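Local coordinates for protein cytochrome c, putative (Shewanella oneidensis, PDB 1SP3) that carries eight c-type hemes and probably works as a respiratory oxidoreductase, a tetrathionate reductase that passes electrons along its heme chain, at residues P134-C139 with N178-N183; G155-S160 with I398-S403. One frame throughout, in Å; residues are numbered along the deposited sequence.

Contact 1: P134-C139 with N178-N183. With HEC (heme c), chain F.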
loop_
_atom_site.group_PDB
_atom_site.type_symbol
_atom_site.label_atom_id
_atom_site.label_comp_id
_atom_site.label_asym_id
_atom_site.label_seq_id
_atom_site.Cartn_x
_atom_site.Cartn_y
_atom_site.Cartn_z
ATOM N N PRO A 134 -5.984 19.048 -5.394
ATOM C CA PRO A 134 -4.812 18.164 -5.169
ATOM C C PRO A 134 -4.047 17.945 -6.492
ATOM O O PRO A 134 -4.696 17.789 -7.587
ATOM C CB PRO A 134 -5.436 16.794 -4.774
ATOM C CG PRO A 134 -6.944 17.235 -4.117
ATOM C CD PRO A 134 -7.280 18.420 -5.051
ATOM N N VAL A 135 -2.721 17.848 -6.387
ATOM C CA VAL A 135 -1.865 17.333 -7.481
ATOM C C VAL A 135 -1.152 16.079 -7.042
ATOM O O VAL A 135 -1.286 15.663 -5.860
ATOM C CB VAL A 135 -0.852 18.386 -7.903
ATOM C CG1 VAL A 135 -1.608 19.589 -8.400
ATOM C CG2 VAL A 135 0.196 18.734 -6.753
ATOM N N ARG A 136 -0.400 15.437 -7.937
ATOM C CA ARG A 136 0.276 14.189 -7.520
ATOM C C ARG A 136 0.995 14.293 -6.179
ATOM O O ARG A 136 0.933 13.366 -5.306
ATOM C CB ARG A 136 1.201 13.684 -8.607
ATOM C CG ARG A 136 0.466 13.304 -9.920
ATOM C CD ARG A 136 1.459 12.885 -11.026
ATOM N NE ARG A 136 2.465 13.927 -11.308
ATOM C CZ ARG A 136 2.347 14.908 -12.232
ATOM N NH1 ARG A 136 1.239 14.982 -12.973
ATOM N NH2 ARG A 136 3.334 15.843 -12.388
ATOM N N ASP A 137 1.632 15.432 -5.951
ATOM C CA ASP A 137 2.440 15.562 -4.721
ATOM C C ASP A 137 1.592 15.563 -3.438
ATOM O O ASP A 137 2.091 15.261 -2.349
ATOM C CB ASP A 137 3.380 16.776 -4.797
ATOM C CG ASP A 137 4.740 16.514 -4.117
ATOM O OD1 ASP A 137 5.280 15.366 -4.192
ATOM O OD2 ASP A 137 5.350 17.382 -3.430
ATOM N N ASN A 138 0.308 15.920 -3.524
ATOM C CA ASN A 138 -0.504 15.855 -2.326
ATOM C C ASN A 138 -0.776 14.376 -1.976
ATOM O O ASN A 138 -0.585 13.976 -0.838
ATOM C CB ASN A 138 -1.800 16.628 -2.483
ATOM C CG ASN A 138 -1.580 18.105 -2.725
ATOM O OD1 ASN A 138 -1.688 18.594 -3.881
ATOM N ND2 ASN A 138 -1.321 18.850 -1.636
ATOM N N CYS A 139 -1.230 13.575 -2.947
ATOM C CA CYS A 139 -1.509 12.161 -2.696
ATOM C C CYS A 139 -0.239 11.532 -2.202
ATOM O O CYS A 139 -0.293 10.783 -1.291
ATOM C CB CYS A 139 -2.010 11.426 -3.964
ATOM S SG CYS A 139 -3.368 12.374 -4.670
ATOM N N ASN A 178 0.804 14.236 -18.333
ATOM C CA ASN A 178 0.724 15.001 -17.126
ATOM C C ASN A 178 -0.539 14.729 -16.269
ATOM O O ASN A 178 -1.190 15.668 -15.703
ATOM C CB ASN A 178 0.783 16.494 -17.503
ATOM C CG ASN A 178 0.935 17.367 -16.299
ATOM O OD1 ASN A 178 0.476 18.523 -16.302
ATOM N ND2 ASN A 178 1.553 16.823 -15.241
ATOM N N PHE A 179 -0.941 13.469 -16.196
ATOM C CA PHE A 179 -2.162 13.203 -15.421
ATOM C C PHE A 179 -1.925 13.478 -13.935
ATOM O O PHE A 179 -0.855 13.141 -13.420
ATOM C CB PHE A 179 -2.575 11.748 -15.506
ATOM C CG PHE A 179 -3.268 11.358 -16.764
ATOM C CD1 PHE A 179 -3.427 12.254 -17.833
ATOM C CD2 PHE A 179 -3.730 10.050 -16.898
ATOM C CE1 PHE A 179 -4.043 11.848 -18.990
ATOM C CE2 PHE A 179 -4.324 9.643 -18.037
ATOM C CZ PHE A 179 -4.513 10.569 -19.088
ATOM N N GLN A 180 -2.912 14.048 -13.255
ATOM C CA GLN A 180 -2.926 13.994 -11.771
ATOM C C GLN A 180 -3.559 12.683 -11.384
ATOM O O GLN A 180 -4.239 12.115 -12.248
ATOM C CB GLN A 180 -3.799 15.142 -11.194
ATOM C CG GLN A 180 -3.321 16.561 -11.734
ATOM C CD GLN A 180 -1.824 16.794 -11.527
ATOM O OE1 GLN A 180 -1.199 16.285 -10.551
ATOM N NE2 GLN A 180 -1.246 17.581 -12.397
ATOM N N CYS A 181 -3.462 12.243 -10.107
ATOM C CA CYS A 181 -3.947 10.946 -9.731
ATOM C C CYS A 181 -5.429 10.796 -9.971
ATOM O O CYS A 181 -5.849 9.736 -10.461
ATOM C CB CYS A 181 -3.690 10.680 -8.252
ATOM S SG CYS A 181 -2.021 10.977 -7.682
ATOM N N GLN A 182 -6.205 11.860 -9.626
ATOM C CA GLN A 182 -7.653 11.853 -9.823
ATOM C C GLN A 182 -8.069 11.909 -11.282
ATOM O O GLN A 182 -9.230 11.727 -11.538
ATOM C CB GLN A 182 -8.394 12.972 -9.055
ATOM C CG GLN A 182 -8.051 14.393 -9.590
ATOM C CD GLN A 182 -6.859 15.067 -8.904
ATOM O OE1 GLN A 182 -5.845 14.419 -8.547
ATOM N NE2 GLN A 182 -6.987 16.362 -8.675
ATOM N N ASN A 183 -7.179 12.184 -12.232
ATOM C CA ASN A 183 -7.574 12.014 -13.639
ATOM C C ASN A 183 -7.982 10.532 -13.875
ATOM O O ASN A 183 -8.882 10.236 -14.671
ATOM C CB ASN A 183 -6.394 12.319 -14.500
ATOM C CG ASN A 183 -6.346 13.734 -14.956
ATOM O OD1 ASN A 183 -6.979 14.042 -15.979
ATOM N ND2 ASN A 183 -5.558 14.612 -14.275
HETATM FE FE HEC F . -4.791 7.447 -0.309
HETATM C CHA HEC F . -5.798 4.255 0.200
HETATM C CHB HEC F . -5.825 7.196 -3.555
HETATM C CHC HEC F . -4.333 10.790 -0.675
HETATM C CHD HEC F . -3.444 7.488 2.831
HETATM N NA HEC F . -5.637 6.010 -1.457
HETATM C C1A HEC F . -5.919 4.750 -1.073
HETATM C C2A HEC F . -6.540 4.025 -2.144
HETATM C C3A HEC F . -6.586 4.847 -3.191
HETATM C C4A HEC F . -6.005 6.095 -2.787
HETATM C CMA HEC F . -7.079 4.465 -4.617
HETATM C CAA HEC F . -6.974 2.488 -2.055
HETATM C CBA HEC F . -8.464 2.282 -1.779
HETATM C CGA HEC F . -8.680 2.060 -0.296
HETATM O O1A HEC F . -9.826 2.294 0.199
HETATM O O2A HEC F . -7.733 1.554 0.380
HETATM N NB HEC F . -5.028 8.738 -1.852
HETATM C C1B HEC F . -5.467 8.443 -3.093
HETATM C C2B HEC F . -5.377 9.625 -3.918
HETATM C C3B HEC F . -4.931 10.618 -3.153
HETATM C C4B HEC F . -4.741 10.076 -1.818
HETATM C CMB HEC F . -5.764 9.533 -5.419
HETATM C CAB HEC F . -4.814 12.145 -3.469
HETATM C CBB HEC F . -5.988 12.735 -3.923
HETATM N NC HEC F . -4.048 8.861 0.820
HETATM C C1C HEC F . -3.936 10.225 0.503
HETATM C C2C HEC F . -3.228 10.866 1.567
HETATM C C3C HEC F . -3.030 9.960 2.525
HETATM C C4C HEC F . -3.517 8.671 2.107
HETATM C CMC HEC F . -2.769 12.348 1.606
HETATM C CAC HEC F . -2.328 10.283 3.840
HETATM C CBC HEC F . -2.888 11.233 4.702
HETATM N ND HEC F . -4.558 6.076 1.232
HETATM C C1D HEC F . -3.998 6.298 2.481
HETATM C C2D HEC F . -4.161 5.158 3.332
HETATM C C3D HEC F . -4.957 4.198 2.526
HETATM C C4D HEC F . -5.154 4.842 1.238
HETATM C CMD HEC F . -3.709 4.865 4.792
HETATM C CAD HEC F . -5.457 2.787 2.954
HETATM C CBD HEC F . -6.850 3.103 3.459
HETATM C CGD HEC F . -7.485 1.834 4.016
HETATM O O1D HEC F . -7.968 1.035 3.176
HETATM O O2D HEC F . -7.526 1.577 5.262
#
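Arg-136, at the start of helix 136-143, reaches across to the 178-183 segment along most of its length. Its CB lies 4.0 Å from OE1 of Gln-180, and CG passes closer still. CD of Arg-136 then comes 3.3 Å from Phe-179 O. At chi3 (-56°) the chain bends, which brings the guanidinium round so that NH1 of Arg-136 donates to the same Phe-179 O at 2.8 Å. The carbonyl oxygen lies near the guanidinium plane, whereas NH1 stands well above the carbonyl plane. NE makes a weak bond to Met-161 O and NH2 a good one to Ala-162 O, so several edges are held. The Gln-180 amide is nearly parallel to the group, 19° off, with OE1 over one guanidinium face. That oxygen also accepts a backbone bond: Arg-136 N donates to Gln-180 OE1 at 2.9 Å, almost end-on to the C=O. One residue beyond Cys-181, Gln-182 NE2 gives Pro-134 O a nearly straight bond of 2.9 Å, and also bonds a carboxylate oxygen of another heme. The SG atoms of Cys-139 and Cys-181 approach to 3.6 Å but form no disulfide. Each instead makes a thioether to a former vinyl carbon of a different heme; Cys-139 SG is joined to CAB of its heme at 1.9 Å. Two CXXCH heme-binding motifs, each entered at its first cysteine, thus meet side by side, as in tightly packed multiheme cytochromes c.

Contact 2: G155-S160 with I398-S403. With HEC (heme c), chain G.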
loop_
_atom_site.group_PDB
_atom_site.type_symbol
_atom_site.label_atom_id
_atom_site.label_comp_id
_atom_site.label_asym_id
_atom_site.label_seq_id
_atom_site.Cartn_x
_atom_site.Cartn_y
_atom_site.Cartn_z
ATOM N N GLY A 155 6.454 -0.566 -4.885
ATOM C CA GLY A 155 7.534 0.021 -5.621
ATOM C C GLY A 155 7.096 0.688 -6.903
ATOM O O GLY A 155 7.982 1.132 -7.626
ATOM N N ASP A 156 5.787 0.764 -7.173
ATOM C CA ASP A 156 5.271 1.466 -8.374
ATOM C C ASP A 156 4.897 2.965 -8.206
ATOM O O ASP A 156 4.424 3.613 -9.132
ATOM C CB ASP A 156 4.149 0.667 -9.133
ATOM C CG ASP A 156 2.820 0.588 -8.388
ATOM O OD1 ASP A 156 1.747 0.357 -9.035
ATOM O OD2 ASP A 156 2.691 0.741 -7.162
ATOM N N LEU A 157 5.026 3.502 -7.014
ATOM C CA LEU A 157 4.733 4.935 -6.829
ATOM C C LEU A 157 5.910 5.481 -6.024
ATOM O O LEU A 157 6.060 5.183 -4.843
ATOM C CB LEU A 157 3.437 5.108 -6.052
ATOM C CG LEU A 157 2.066 4.852 -6.698
ATOM C CD1 LEU A 157 0.901 5.154 -5.751
ATOM C CD2 LEU A 157 1.856 5.617 -7.981
ATOM N N ASP A 158 6.761 6.249 -6.676
ATOM C CA ASP A 158 7.985 6.722 -6.058
ATOM C C ASP A 158 7.976 8.274 -5.905
ATOM O O ASP A 158 7.058 8.935 -6.440
ATOM C CB ASP A 158 9.211 6.061 -6.743
ATOM C CG ASP A 158 9.920 6.931 -7.780
ATOM O OD1 ASP A 158 9.332 7.413 -8.801
ATOM O OD2 ASP A 158 11.174 7.155 -7.676
ATOM N N SER A 159 8.956 8.830 -5.172
ATOM C CA SER A 159 9.037 10.283 -4.956
ATOM C C SER A 159 9.144 11.047 -6.262
ATOM O O SER A 159 8.794 12.211 -6.324
ATOM C CB SER A 159 10.251 10.656 -4.103
ATOM O OG SER A 159 11.218 9.621 -4.242
ATOM N N SER A 160 9.623 10.402 -7.300
ATOM C CA SER A 160 9.730 11.066 -8.578
ATOM C C SER A 160 8.383 11.152 -9.319
ATOM O O SER A 160 8.316 11.810 -10.349
ATOM C CB SER A 160 10.668 10.274 -9.452
ATOM O OG SER A 160 9.867 9.575 -10.380
ATOM N N ILE A 398 0.624 -4.312 -8.931
ATOM C CA ILE A 398 1.375 -3.282 -9.582
ATOM C C ILE A 398 0.458 -2.660 -10.644
ATOM O O ILE A 398 0.082 -3.328 -11.558
ATOM C CB ILE A 398 2.622 -3.911 -10.262
ATOM C CG1 ILE A 398 3.649 -4.406 -9.210
ATOM C CG2 ILE A 398 3.288 -2.879 -11.127
ATOM C CD1 ILE A 398 4.088 -3.159 -8.333
ATOM N N ASN A 399 0.219 -1.344 -10.589
ATOM C CA ASN A 399 -0.669 -0.666 -11.502
ATOM C C ASN A 399 -0.141 0.593 -12.151
ATOM O O ASN A 399 -0.790 1.081 -13.101
ATOM C CB ASN A 399 -2.027 -0.321 -10.829
ATOM C CG ASN A 399 -2.828 -1.580 -10.464
ATOM O OD1 ASN A 399 -3.466 -2.236 -11.296
ATOM N ND2 ASN A 399 -2.791 -1.894 -9.195
ATOM N N HIS A 400 0.946 1.144 -11.634
ATOM C CA HIS A 400 1.516 2.424 -12.089
ATOM C C HIS A 400 2.864 2.204 -12.792
ATOM O O HIS A 400 3.304 1.070 -12.838
ATOM C CB HIS A 400 1.549 3.465 -10.963
ATOM C CG HIS A 400 0.256 3.504 -10.212
ATOM N ND1 HIS A 400 -0.010 2.657 -9.146
ATOM C CD2 HIS A 400 -0.897 4.175 -10.457
ATOM C CE1 HIS A 400 -1.263 2.840 -8.745
ATOM N NE2 HIS A 400 -1.818 3.763 -9.512
ATOM N N MET A 401 3.493 3.281 -13.326
ATOM C CA MET A 401 4.700 3.164 -14.118
ATOM C C MET A 401 4.464 2.445 -15.462
ATOM O O MET A 401 5.367 1.777 -16.004
ATOM C CB MET A 401 5.863 2.484 -13.354
ATOM C CG MET A 401 6.327 3.286 -12.104
ATOM S SD MET A 401 7.719 2.547 -11.109
ATOM C CE MET A 401 8.036 3.994 -10.043
ATOM N N VAL A 402 3.313 2.640 -16.051
ATOM C CA VAL A 402 3.156 2.072 -17.373
ATOM C C VAL A 402 4.308 2.668 -18.243
ATOM O O VAL A 402 4.561 3.871 -18.202
ATOM C CB VAL A 402 1.760 2.353 -17.953
ATOM C CG1 VAL A 402 1.722 1.992 -19.488
ATOM C CG2 VAL A 402 0.640 1.555 -17.127
ATOM N N SER A 403 5.070 1.804 -18.925
ATOM C CA SER A 403 6.220 2.238 -19.735
ATOM C C SER A 403 5.749 2.609 -21.152
ATOM O O SER A 403 4.667 2.140 -21.557
ATOM C CB SER A 403 7.169 1.051 -19.868
ATOM O OG SER A 403 7.703 0.818 -18.597
HETATM FE FE HEC G . -3.672 4.575 -9.105
HETATM C CHA HEC G . -4.689 1.492 -8.008
HETATM C CHB HEC G . -2.881 5.433 -5.961
HETATM C CHC HEC G . -2.351 7.587 -10.294
HETATM C CHD HEC G . -4.636 3.802 -12.266
HETATM N NA HEC G . -3.702 3.630 -7.273
HETATM C C1A HEC G . -4.212 2.378 -7.054
HETATM C C2A HEC G . -4.147 2.112 -5.659
HETATM C C3A HEC G . -3.632 3.192 -5.082
HETATM C C4A HEC G . -3.326 4.159 -6.118
HETATM C CMA HEC G . -3.350 3.379 -3.580
HETATM C CAA HEC G . -4.571 0.778 -5.009
HETATM C CBA HEC G . -3.309 -0.130 -5.134
HETATM C CGA HEC G . -3.620 -1.374 -4.307
HETATM O O1A HEC G . -3.674 -1.225 -3.040
HETATM O O2A HEC G . -3.834 -2.503 -4.884
HETATM N NB HEC G . -2.841 6.183 -8.333
HETATM C C1B HEC G . -2.612 6.337 -6.963
HETATM C C2B HEC G . -1.912 7.577 -6.746
HETATM C C3B HEC G . -1.744 8.156 -7.952
HETATM C C4B HEC G . -2.335 7.318 -8.951
HETATM C CMB HEC G . -1.455 8.114 -5.354
HETATM C CAB HEC G . -0.997 9.506 -8.249
HETATM C CBB HEC G . 0.338 9.605 -7.898
HETATM N NC HEC G . -3.503 5.531 -10.931
HETATM C C1C HEC G . -2.991 6.779 -11.162
HETATM C C2C HEC G . -3.191 7.086 -12.522
HETATM C C3C HEC G . -3.821 6.020 -13.072
HETATM C C4C HEC G . -4.033 5.048 -12.065
HETATM C CMC HEC G . -2.720 8.468 -13.117
HETATM C CAC HEC G . -4.353 5.840 -14.549
HETATM C CBC HEC G . -3.542 6.189 -15.619
HETATM N ND HEC G . -4.524 2.950 -9.999
HETATM C C1D HEC G . -4.835 2.792 -11.343
HETATM C C2D HEC G . -5.383 1.481 -11.626
HETATM C C3D HEC G . -5.457 0.820 -10.330
HETATM C C4D HEC G . -4.847 1.759 -9.370
HETATM C CMD HEC G . -5.881 0.838 -13.006
HETATM C CAD HEC G . -6.012 -0.622 -10.047
HETATM C CBD HEC G . -7.322 -0.336 -9.290
HETATM C CGD HEC G . -8.529 -0.122 -10.180
HETATM O O1D HEC G . -9.616 0.080 -9.630
HETATM O O2D HEC G . -8.441 -0.258 -11.446
HETATM O O HOH W 1 -1.119 -0.654 -7.446
#
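Asp-156 holds the 398-403 segment chiefly through one oxygen, OD1, which accepts three bonds. Its chi1 of 70° sets CG between the backbone N and carbonyl carbon, which brings the carboxylate up to the backbone of Asn-399 and His-400. Asp-156 OD1 takes the backbone N of Asn-399 at 2.8 Å and that of His-400 at 2.8 Å, both on its anti side. The third donor, His-400 ND1, meets Asp-156 OD1 at 2.9 Å from well above the carboxylate plane. A water held by Asn-399 ND2 adds a weak bond, while Asn-399 OD1 turns to Gln-233. With CG of His-400 anti to its carbonyl carbon (chi1 -46°), the imidazole points NE2 at the heme, binding the iron at 2.1 Å. Leu-157 CD2 sits over one ring face, 3.5 Å from His-400 CG, in a CH-pi contact; CB of Asn-399 lies over the opposite face. The Met-401 chain, extended beyond CG, runs along the backbone of Gly-155 and Asp-156, with CE also touching the Asp-158 side chain. Replacing Asp-156 by an alanine would probably leave His-400 ND1 and two backbone N-H groups without their shared acceptor, and the imidazole freer to turn about the iron bond. A carboxylate on ND1 is likely to lend the ligand some imidazolate character, strengthening its donation to iron and tending to stabilise the ferric state.

Overall arrangement
The two contacts serve one heme. The heme whose iron His-400 binds in contact 2 is covalently tethered through its CAB atom to Cys-181 SG of contact 1, and His-185, just after helix 181-184, supplies the other axial ligand. Contact 1 also anchors the neighbouring heme at Cys-139, and the helix begun there ends in that heme's ligand His-143, whose side chain is about 4 Å from that of Leu-157 in contact 2. FE of the heme bound by His-400 lies 9.3 Å from FE of the heme attached to Cys-139, close enough for rapid electron transfer. The centres of contacts 1 and 2 are 13 Å apart, their nearest atoms about 5 Å apart; their segments alternate along the chain.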